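Local coordinates for protein ureidoglycolate hydrolase (Arabidopsis thaliana, PDB 4PXE) that hydrolyses (S)-ureidoglycolate to glyoxylate, ammonium and carbon dioxide with two manganese ions per subunit, a late step of plant purine breakdown, at residues A[207-212]-A[392-397]; A[212-217]-A[370-375]; A[224-229]-A[353-358]. All blocks are in the same frame, centred on the assembly; numbering follows the deposited sequence.

Contact 1: residues A[207-212]-A[392-397]. With MN (manganese (II) ion), chain C.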
loop_
_atom_site.group_PDB
_atom_site.type_symbol
_atom_site.label_atom_id
_atom_site.label_comp_id
_atom_site.label_asym_id
_atom_site.label_seq_id
_atom_site.Cartn_x
_atom_site.Cartn_y
_atom_site.Cartn_z
ATOM N N LEU A 207 -9.583 -32.925 -3.224
ATOM C CA LEU A 207 -10.802 -32.584 -2.489
ATOM C C LEU A 207 -10.741 -31.090 -2.158
ATOM O O LEU A 207 -9.705 -30.618 -1.689
ATOM C CB LEU A 207 -10.852 -33.415 -1.207
ATOM C CG LEU A 207 -11.915 -33.035 -0.166
ATOM C CD1 LEU A 207 -13.335 -33.203 -0.708
ATOM C CD2 LEU A 207 -11.710 -33.842 1.101
ATOM N N HIS A 208 -11.816 -30.343 -2.403
ATOM C CA HIS A 208 -11.774 -28.888 -2.211
ATOM C C HIS A 208 -13.176 -28.342 -1.965
ATOM O O HIS A 208 -14.161 -28.860 -2.507
ATOM C CB HIS A 208 -11.141 -28.197 -3.444
ATOM C CG HIS A 208 -10.533 -26.850 -3.152
ATOM N ND1 HIS A 208 -11.287 -25.722 -2.901
ATOM C CD2 HIS A 208 -9.237 -26.459 -3.067
ATOM C CE1 HIS A 208 -10.485 -24.696 -2.670
ATOM N NE2 HIS A 208 -9.237 -25.118 -2.765
ATOM N N ILE A 209 -13.285 -27.300 -1.145
ATOM C CA ILE A 209 -14.571 -26.611 -1.047
ATOM C C ILE A 209 -14.956 -26.034 -2.410
ATOM O O ILE A 209 -14.092 -25.630 -3.198
ATOM C CB ILE A 209 -14.580 -25.524 0.041
ATOM C CG1 ILE A 209 -13.554 -24.420 -0.266
ATOM C CG2 ILE A 209 -14.310 -26.144 1.404
ATOM C CD1 ILE A 209 -13.724 -23.150 0.603
ATOM N N GLU A 210 -16.253 -25.994 -2.692
ATOM C CA GLU A 210 -16.706 -25.535 -4.000
ATOM C C GLU A 210 -16.268 -24.105 -4.338
ATOM O O GLU A 210 -15.971 -23.809 -5.499
ATOM C CB GLU A 210 -18.235 -25.601 -4.083
ATOM C CG GLU A 210 -18.775 -25.133 -5.435
ATOM C CD GLU A 210 -20.267 -24.903 -5.444
ATOM O OE1 GLU A 210 -20.972 -25.583 -4.669
ATOM O OE2 GLU A 210 -20.740 -24.050 -6.233
ATOM N N GLN A 211 -16.250 -23.220 -3.336
ATOM C CA GLN A 211 -16.030 -21.784 -3.560
ATOM C C GLN A 211 -17.114 -21.200 -4.463
ATOM O O GLN A 211 -16.878 -20.254 -5.227
ATOM C CB GLN A 211 -14.616 -21.508 -4.091
ATOM C CG GLN A 211 -13.559 -22.121 -3.197
ATOM C CD GLN A 211 -12.149 -21.878 -3.676
ATOM O OE1 GLN A 211 -11.708 -22.464 -4.665
ATOM N NE2 GLN A 211 -11.406 -21.054 -2.945
ATOM N N GLY A 212 -18.313 -21.766 -4.351
ATOM C CA GLY A 212 -19.502 -21.258 -5.019
ATOM C C GLY A 212 -20.702 -21.791 -4.257
ATOM O O GLY A 212 -20.544 -22.620 -3.357
ATOM N N ILE A 392 -13.041 -33.440 -6.278
ATOM C CA ILE A 392 -14.279 -33.590 -5.527
ATOM C C ILE A 392 -14.558 -32.252 -4.835
ATOM O O ILE A 392 -13.747 -31.806 -4.023
ATOM C CB ILE A 392 -14.093 -34.645 -4.431
ATOM C CG1 ILE A 392 -13.707 -36.005 -5.034
ATOM C CG2 ILE A 392 -15.364 -34.803 -3.595
ATOM C CD1 ILE A 392 -13.128 -36.941 -4.020
ATOM N N PHE A 393 -15.685 -31.623 -5.157
ATOM C CA PHE A 393 -16.152 -30.427 -4.444
ATOM C C PHE A 393 -17.118 -30.803 -3.319
ATOM O O PHE A 393 -17.961 -31.701 -3.476
ATOM C CB PHE A 393 -16.908 -29.487 -5.386
ATOM C CG PHE A 393 -16.041 -28.533 -6.177
ATOM C CD1 PHE A 393 -14.678 -28.355 -5.913
ATOM C CD2 PHE A 393 -16.632 -27.786 -7.181
ATOM C CE1 PHE A 393 -13.935 -27.427 -6.674
ATOM C CE2 PHE A 393 -15.900 -26.872 -7.923
ATOM C CZ PHE A 393 -14.557 -26.702 -7.667
ATOM N N ILE A 394 -16.997 -30.098 -2.199
ATOM C CA ILE A 394 -18.006 -30.147 -1.145
ATOM C C ILE A 394 -18.667 -28.767 -1.024
ATOM O O ILE A 394 -18.111 -27.754 -1.452
ATOM C CB ILE A 394 -17.415 -30.577 0.212
ATOM C CG1 ILE A 394 -16.335 -29.592 0.669
ATOM C CG2 ILE A 394 -16.884 -32.003 0.146
ATOM C CD1 ILE A 394 -15.800 -29.924 2.066
ATOM N N PRO A 395 -19.878 -28.713 -0.455
ATOM C CA PRO A 395 -20.555 -27.418 -0.336
ATOM C C PRO A 395 -19.828 -26.463 0.589
ATOM O O PRO A 395 -19.058 -26.887 1.454
ATOM C CB PRO A 395 -21.907 -27.784 0.287
ATOM C CG PRO A 395 -22.085 -29.249 -0.011
ATOM C CD PRO A 395 -20.712 -29.829 0.037
ATOM N N CYS A 396 -20.060 -25.175 0.381
ATOM C CA CYS A 396 -19.619 -24.197 1.356
ATOM C C CYS A 396 -20.670 -23.112 1.474
ATOM O O CYS A 396 -21.419 -22.845 0.530
ATOM C CB CYS A 396 -18.217 -23.644 1.040
ATOM S SG CYS A 396 -18.077 -22.736 -0.509
ATOM N N TYR A 397 -20.717 -22.516 2.658
ATOM C CA TYR A 397 -21.754 -21.584 3.042
ATOM C C TYR A 397 -21.780 -20.379 2.115
ATOM O O TYR A 397 -20.805 -19.621 2.036
ATOM C CB TYR A 397 -21.503 -21.142 4.482
ATOM C CG TYR A 397 -22.568 -20.231 5.032
ATOM C CD1 TYR A 397 -23.910 -20.587 4.973
ATOM C CD2 TYR A 397 -22.236 -19.029 5.635
ATOM C CE1 TYR A 397 -24.896 -19.748 5.477
ATOM C CE2 TYR A 397 -23.219 -18.191 6.147
ATOM C CZ TYR A 397 -24.541 -18.569 6.075
ATOM O OH TYR A 397 -25.525 -17.739 6.569
HETATM MN MN MN C . -7.559 -23.525 -3.003
HETATM O O HOH W 1 -21.937 -24.841 -2.159
HETATM O O HOH W 2 -8.947 -22.676 -4.872
HETATM O O HOH W 3 -6.793 -24.734 -4.711
HETATM O O HOH W 4 -6.659 -21.564 -3.528
#
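The backbone of His208 bonds to Ile392 and Ile394, joining parallel strands 207-209 and 392-394. His208 N gives its hydrogen to Ile392 O at 2.9 Å. His208 O accepts from Ile394 N at 3.1 Å. Just past the strand end, Glu210 N donates to Ile394 O at 2.8 Å.

His208 has both ring nitrogens engaged. NE2 of His208 binds manganese at 2.3 Å, together with His92 and Asp103. His208 ND1 donates to Ile209 O at 2.8 Å in a nearly straight bond of 170°, which lies in the ring plane. With the metal bond, it holds the imidazole in one orientation. Gln211 OE1 is hydrogen-bonded to water 2, itself a ligand of the metal. Gln211 NE2 is bonded to Ser401 OG. Residues 208-211 all bind substrate, so the strand end leads straight into the active site.

Glu210 crosses Phe393 at about a right angle. Glu210 CA lies over one face of the Phe393 ring, 3.9 Å from the centroid, as a CH-pi contact. The carboxylate bonds to the start of helix 214-218: OE1 takes Leu215 N and water 1, and OE2 takes Ile214 N. Water 1 also accepts from Cys396 N.

Ile392 and Ile394 face helix 410-429. Phe393 points to the other side of the sheet, against Met372 and Ser374 of strand 369-374 and Leu215 of helix 214-218.

Contact 2: residues A[212-217]-A[370-375]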
loop_
_atom_site.group_PDB
_atom_site.type_symbol
_atom_site.label_atom_id
_atom_site.label_comp_id
_atom_site.label_asym_id
_atom_site.label_seq_id
_atom_site.Cartn_x
_atom_site.Cartn_y
_atom_site.Cartn_z
ATOM N N GLY A 212 -18.313 -21.766 -4.351
ATOM C CA GLY A 212 -19.502 -21.258 -5.019
ATOM C C GLY A 212 -20.702 -21.791 -4.257
ATOM O O GLY A 212 -20.544 -22.620 -3.357
ATOM N N PRO A 213 -21.901 -21.321 -4.603
ATOM C CA PRO A 213 -23.104 -21.635 -3.830
ATOM C C PRO A 213 -23.940 -22.761 -4.438
ATOM O O PRO A 213 -24.997 -23.049 -3.891
ATOM C CB PRO A 213 -23.892 -20.332 -3.918
ATOM C CG PRO A 213 -23.594 -19.862 -5.318
ATOM C CD PRO A 213 -22.137 -20.227 -5.565
ATOM N N ILE A 214 -23.487 -23.375 -5.525
ATOM C CA ILE A 214 -24.336 -24.290 -6.288
ATOM C C ILE A 214 -24.757 -25.539 -5.514
ATOM O O ILE A 214 -25.949 -25.858 -5.455
ATOM C CB ILE A 214 -23.688 -24.684 -7.632
ATOM C CG1 ILE A 214 -23.467 -23.444 -8.504
ATOM C CG2 ILE A 214 -24.546 -25.733 -8.346
ATOM C CD1 ILE A 214 -24.737 -22.777 -8.958
ATOM N N LEU A 215 -23.806 -26.234 -4.899
ATOM C CA LEU A 215 -24.150 -27.451 -4.171
ATOM C C LEU A 215 -25.072 -27.119 -3.010
ATOM O O LEU A 215 -26.063 -27.817 -2.776
ATOM C CB LEU A 215 -22.896 -28.173 -3.673
ATOM C CG LEU A 215 -21.965 -28.735 -4.745
ATOM C CD1 LEU A 215 -20.675 -29.204 -4.103
ATOM C CD2 LEU A 215 -22.627 -29.885 -5.519
ATOM N N GLU A 216 -24.766 -26.049 -2.289
ATOM C CA GLU A 216 -25.624 -25.648 -1.188
ATOM C C GLU A 216 -27.034 -25.302 -1.675
ATOM O O GLU A 216 -28.028 -25.771 -1.108
ATOM C CB GLU A 216 -25.002 -24.466 -0.444
ATOM C CG GLU A 216 -25.826 -24.016 0.743
ATOM C CD GLU A 216 -25.155 -22.930 1.529
ATOM O OE1 GLU A 216 -25.137 -21.781 1.054
ATOM O OE2 GLU A 216 -24.654 -23.253 2.628
ATOM N N ASP A 217 -27.134 -24.495 -2.734
ATOM C CA ASP A 217 -28.440 -24.044 -3.217
ATOM C C ASP A 217 -29.286 -25.212 -3.712
ATOM O O ASP A 217 -30.506 -25.205 -3.552
ATOM C CB ASP A 217 -28.296 -23.034 -4.362
ATOM C CG ASP A 217 -27.739 -21.699 -3.914
ATOM O OD1 ASP A 217 -27.773 -21.394 -2.704
ATOM O OD2 ASP A 217 -27.288 -20.944 -4.805
ATOM N N LYS A 370 -23.556 -33.784 -8.556
ATOM C CA LYS A 370 -23.744 -33.309 -9.916
ATOM C C LYS A 370 -22.394 -33.021 -10.541
ATOM O O LYS A 370 -21.398 -32.871 -9.837
ATOM C CB LYS A 370 -24.610 -32.050 -9.951
ATOM C CG LYS A 370 -23.865 -30.789 -9.536
ATOM C CD LYS A 370 -24.733 -29.537 -9.640
ATOM C CE LYS A 370 -25.112 -29.234 -11.080
ATOM N NZ LYS A 370 -25.921 -27.993 -11.195
ATOM N N MET A 371 -22.373 -32.962 -11.868
ATOM C CA MET A 371 -21.191 -32.571 -12.617
ATOM C C MET A 371 -21.114 -31.059 -12.641
ATOM O O MET A 371 -22.122 -30.386 -12.855
ATOM C CB MET A 371 -21.307 -33.073 -14.057
ATOM C CG MET A 371 -21.485 -34.574 -14.182
ATOM S SD MET A 371 -20.016 -35.432 -13.635
ATOM C CE MET A 371 -20.508 -37.141 -13.894
ATOM N N MET A 372 -19.919 -30.516 -12.455
ATOM C CA MET A 372 -19.782 -29.061 -12.502
ATOM C C MET A 372 -18.355 -28.659 -12.812
ATOM O O MET A 372 -17.450 -29.491 -12.789
ATOM C CB MET A 372 -20.276 -28.426 -11.194
ATOM C CG MET A 372 -19.534 -28.892 -9.951
ATOM S SD MET A 372 -20.373 -28.537 -8.381
ATOM C CE MET A 372 -20.488 -26.758 -8.454
ATOM N N ILE A 373 -18.156 -27.380 -13.118
ATOM C CA ILE A 373 -16.817 -26.890 -13.414
ATOM C C ILE A 373 -16.263 -26.108 -12.229
ATOM O O ILE A 373 -17.014 -25.660 -11.362
ATOM C CB ILE A 373 -16.783 -26.005 -14.680
ATOM C CG1 ILE A 373 -17.411 -24.631 -14.405
ATOM C CG2 ILE A 373 -17.450 -26.730 -15.849
ATOM C CD1 ILE A 373 -16.809 -23.497 -15.222
ATOM N N SER A 374 -14.943 -25.980 -12.184
ATOM C CA SER A 374 -14.313 -25.108 -11.202
ATOM C C SER A 374 -14.033 -23.748 -11.832
ATOM O O SER A 374 -13.469 -23.663 -12.925
ATOM C CB SER A 374 -13.014 -25.719 -10.694
ATOM O OG SER A 374 -12.409 -24.877 -9.723
ATOM N N ARG A 375 -14.433 -22.693 -11.130
ATOM C CA ARG A 375 -14.139 -21.320 -11.551
ATOM C C ARG A 375 -12.773 -20.894 -11.012
ATOM O O ARG A 375 -11.974 -20.251 -11.711
ATOM C CB ARG A 375 -15.242 -20.374 -11.078
ATOM C CG ARG A 375 -16.626 -20.730 -11.621
ATOM C CD ARG A 375 -17.619 -19.620 -11.345
ATOM N NE ARG A 375 -18.976 -19.984 -11.751
ATOM C CZ ARG A 375 -19.418 -19.963 -13.006
ATOM N NH1 ARG A 375 -18.611 -19.605 -13.998
ATOM N NH2 ARG A 375 -20.675 -20.300 -13.271
#
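Ile214 and Leu215 meet Lys370 and Met372 with no ring, amide or carboxylate between them, so no faces or edges are matched across this contact. The nearby flat groups belong to the surroundings: the Phe393 ring lies beside the apolar side chains, and the carboxylate of Glu210 lies at the start of the helix.

Met372 makes both apolar side-chain pairs of the contact. Its CG stands between the backbone N and the carbonyl carbon (chi1 60°), and the chain then runs out to SD. A bend at the last torsion (chi3 -60°) sets CE on Ile214. Met372 CE lies 3.9 Å from Ile214 CB. Met372 SD lies 3.9 Å from Leu215 CD2 and 4.0 Å from Leu215 CG, and the two side chains cross at a slant. One thioether thus touches two successive residues of the first turn of helix 214-218. Asp217 N donates to Pro213 O at 2.8 Å and closes that turn. Shortening Met372 to alanine removes SD and CE, and would probably open a gap beside Ile214 CB and Leu215 CD2.

Two residues before Met372 in the strand, Lys370 crosses Ile214 at about a right angle. Ile214 CG2 is 4.0 Å from Lys370 CD and 3.9 Å from Lys370 NZ. The methyl group is only a neighbour of the ammonium group. Leu220, in the loop after the helix, touches both Leu215 and Lys370.

The helix and strand touch mainly through methyl, methylene and sulfur atoms, so van der Waals packing rather than directed bonds joins these segments. The one charge at this contact, on Lys370 NZ, is paired with Glu218 by a salt bridge.

Contact 3: residues A[224-229]-A[353-358]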
loop_
_atom_site.group_PDB
_atom_site.type_symbol
_atom_site.label_atom_id
_atom_site.label_comp_id
_atom_site.label_asym_id
_atom_site.label_seq_id
_atom_site.Cartn_x
_atom_site.Cartn_y
_atom_site.Cartn_z
ATOM N N VAL A 224 -18.810 -33.303 -8.760
ATOM C CA VAL A 224 -17.792 -34.013 -9.512
ATOM C C VAL A 224 -17.287 -33.063 -10.585
ATOM O O VAL A 224 -18.020 -32.698 -11.504
ATOM C CB VAL A 224 -18.351 -35.308 -10.118
ATOM C CG1 VAL A 224 -17.297 -36.002 -10.958
ATOM C CG2 VAL A 224 -18.868 -36.227 -9.008
ATOM N N VAL A 225 -16.047 -32.611 -10.430
ATOM C CA VAL A 225 -15.545 -31.518 -11.261
ATOM C C VAL A 225 -15.084 -32.028 -12.624
ATOM O O VAL A 225 -14.280 -32.954 -12.706
ATOM C CB VAL A 225 -14.390 -30.789 -10.554
ATOM C CG1 VAL A 225 -13.767 -29.725 -11.467
ATOM C CG2 VAL A 225 -14.890 -30.174 -9.258
ATOM N N THR A 226 -15.579 -31.405 -13.688
ATOM C CA THR A 226 -15.280 -31.886 -15.036
ATOM C C THR A 226 -14.244 -31.045 -15.787
ATOM O O THR A 226 -13.658 -31.496 -16.769
ATOM C CB THR A 226 -16.554 -31.947 -15.888
ATOM O OG1 THR A 226 -17.066 -30.625 -16.072
ATOM C CG2 THR A 226 -17.624 -32.814 -15.211
ATOM N N ALA A 227 -14.022 -29.817 -15.332
ATOM C CA ALA A 227 -13.087 -28.923 -15.993
ATOM C C ALA A 227 -12.748 -27.789 -15.042
ATOM O O ALA A 227 -13.485 -27.527 -14.093
ATOM C CB ALA A 227 -13.701 -28.362 -17.279
ATOM N N ILE A 228 -11.630 -27.130 -15.311
ATOM C CA ILE A 228 -11.182 -25.980 -14.533
ATOM C C ILE A 228 -11.009 -24.807 -15.497
ATOM O O ILE A 228 -10.365 -24.954 -16.533
ATOM C CB ILE A 228 -9.833 -26.278 -13.847
ATOM C CG1 ILE A 228 -9.970 -27.449 -12.866
ATOM C CG2 ILE A 228 -9.297 -25.010 -13.147
ATOM C CD1 ILE A 228 -8.649 -27.919 -12.285
ATOM N N ALA A 229 -11.577 -23.649 -15.154
ATOM C CA ALA A 229 -11.513 -22.459 -16.006
ATOM C C ALA A 229 -10.082 -21.970 -16.235
ATOM O O ALA A 229 -9.170 -22.275 -15.461
ATOM C CB ALA A 229 -12.385 -21.351 -15.425
ATOM N N LEU A 353 -12.367 -41.355 -16.790
ATOM C CA LEU A 353 -12.453 -42.527 -15.915
ATOM C C LEU A 353 -12.338 -42.120 -14.450
ATOM O O LEU A 353 -12.873 -42.791 -13.578
ATOM C CB LEU A 353 -11.405 -43.578 -16.277
ATOM C CG LEU A 353 -11.546 -44.122 -17.705
ATOM C CD1 LEU A 353 -10.565 -45.260 -17.934
ATOM C CD2 LEU A 353 -12.982 -44.553 -18.014
ATOM N N VAL A 354 -11.648 -41.016 -14.178
ATOM C CA VAL A 354 -11.580 -40.515 -12.807
ATOM C C VAL A 354 -12.941 -39.988 -12.378
ATOM O O VAL A 354 -13.413 -40.299 -11.275
ATOM C CB VAL A 354 -10.484 -39.443 -12.638
ATOM C CG1 VAL A 354 -10.617 -38.752 -11.276
ATOM C CG2 VAL A 354 -9.103 -40.081 -12.815
ATOM N N ILE A 355 -13.577 -39.220 -13.257
ATOM C CA ILE A 355 -14.943 -38.748 -13.060
ATOM C C ILE A 355 -15.883 -39.909 -12.780
ATOM O O ILE A 355 -16.692 -39.865 -11.859
ATOM C CB ILE A 355 -15.446 -38.006 -14.317
ATOM C CG1 ILE A 355 -14.738 -36.651 -14.435
ATOM C CG2 ILE A 355 -16.966 -37.857 -14.284
ATOM C CD1 ILE A 355 -14.966 -35.959 -15.766
ATOM N N LYS A 356 -15.756 -40.955 -13.587
ATOM C CA LYS A 356 -16.585 -42.137 -13.455
ATOM C C LYS A 356 -16.460 -42.743 -12.061
ATOM O O LYS A 356 -17.472 -43.032 -11.419
ATOM C CB LYS A 356 -16.176 -43.160 -14.516
ATOM C CG LYS A 356 -16.953 -44.463 -14.478
ATOM C CD LYS A 356 -16.414 -45.403 -15.555
ATOM C CE LYS A 356 -17.211 -46.693 -15.653
ATOM N NZ LYS A 356 -16.972 -47.594 -14.502
ATOM N N LYS A 357 -15.228 -42.926 -11.593
ATOM C CA LYS A 357 -14.980 -43.547 -10.289
ATOM C C LYS A 357 -15.524 -42.676 -9.156
ATOM O O LYS A 357 -16.100 -43.182 -8.192
ATOM C CB LYS A 357 -13.486 -43.779 -10.056
ATOM C CG LYS A 357 -12.862 -44.926 -10.823
ATOM C CD LYS A 357 -13.234 -46.279 -10.247
ATOM C CE LYS A 357 -12.387 -47.363 -10.883
ATOM N NZ LYS A 357 -13.086 -48.667 -10.864
ATOM N N MET A 358 -15.329 -41.366 -9.271
ATOM C CA MET A 358 -15.831 -40.438 -8.261
ATOM C C MET A 358 -17.358 -40.467 -8.158
ATOM O O MET A 358 -17.920 -40.492 -7.054
ATOM C CB MET A 358 -15.353 -39.012 -8.558
ATOM C CG MET A 358 -13.866 -38.755 -8.335
ATOM S SD MET A 358 -13.502 -37.016 -8.641
ATOM C CE MET A 358 -15.083 -36.434 -8.243
#
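Ile355 and Met358 pack on Val224, where a helix packs on a beta sheet in the alpha/beta metal-binding part of this M20-family enzyme. Helix 353-358 runs nearly antiparallel to strand 224-228, at 165°, with axes 8.8 Å apart. The contact is buried and apolar.

The side chain of Ile355 divides at CB. Ile355 CG2, anti to the backbone N, reaches Val224 CG1 at 3.8 Å. Ile355 CG1 takes the other branch and passes Val225 O at 4.1 Å. The chain stays extended from there to its tip. Ile355 CD1 lies 4.1 Å from Thr226 CA and 4.2 Å from Thr226 CG2. One isoleucine therefore follows three successive strand residues. The polar groups it passes have partners elsewhere: Val225 O accepts from Ser350 OG, and Thr226 OG1 has a weak bond to Met372 O.

Met358 stands one turn further along the helix and slides past Val224 in the opposite direction. It also touches Ile392 of strand 389-394 and Thr423 of helix 410-429. Its last torsion, chi3 27°, is far from a staggered value. With that turn, Met358 CE lies 3.9 Å from Val224 CG2 and 3.5 Å from Val224 CG1.

How the contacts relate
From the N terminus the chain passes the first segments in order: 207-212, 212-217 and 224-229. It returns through their partners in reverse order, 353-358, 370-375 and 392-397. The three loops therefore nest without crossing. Contact 3 closes the innermost loop, which contains the dimerization region 230-345. Contact 2 closes the next, and contact 1 the outermost. Contacts 1 and 2 share Gly212, where the metal-site strand turns into helix 214-218. Strand 222-239 has strands 369-374 and 389-394 as its neighbours. Strand 389-394 also pairs with strand 201-209, which brings contact 1 to the same sheet. A probable backbone hydrogen bond, Val224 N to Lys370 O (2.8 Å), joins contact 2 to contact 3. Phe393 packs on Val225 between contacts 1 and 3.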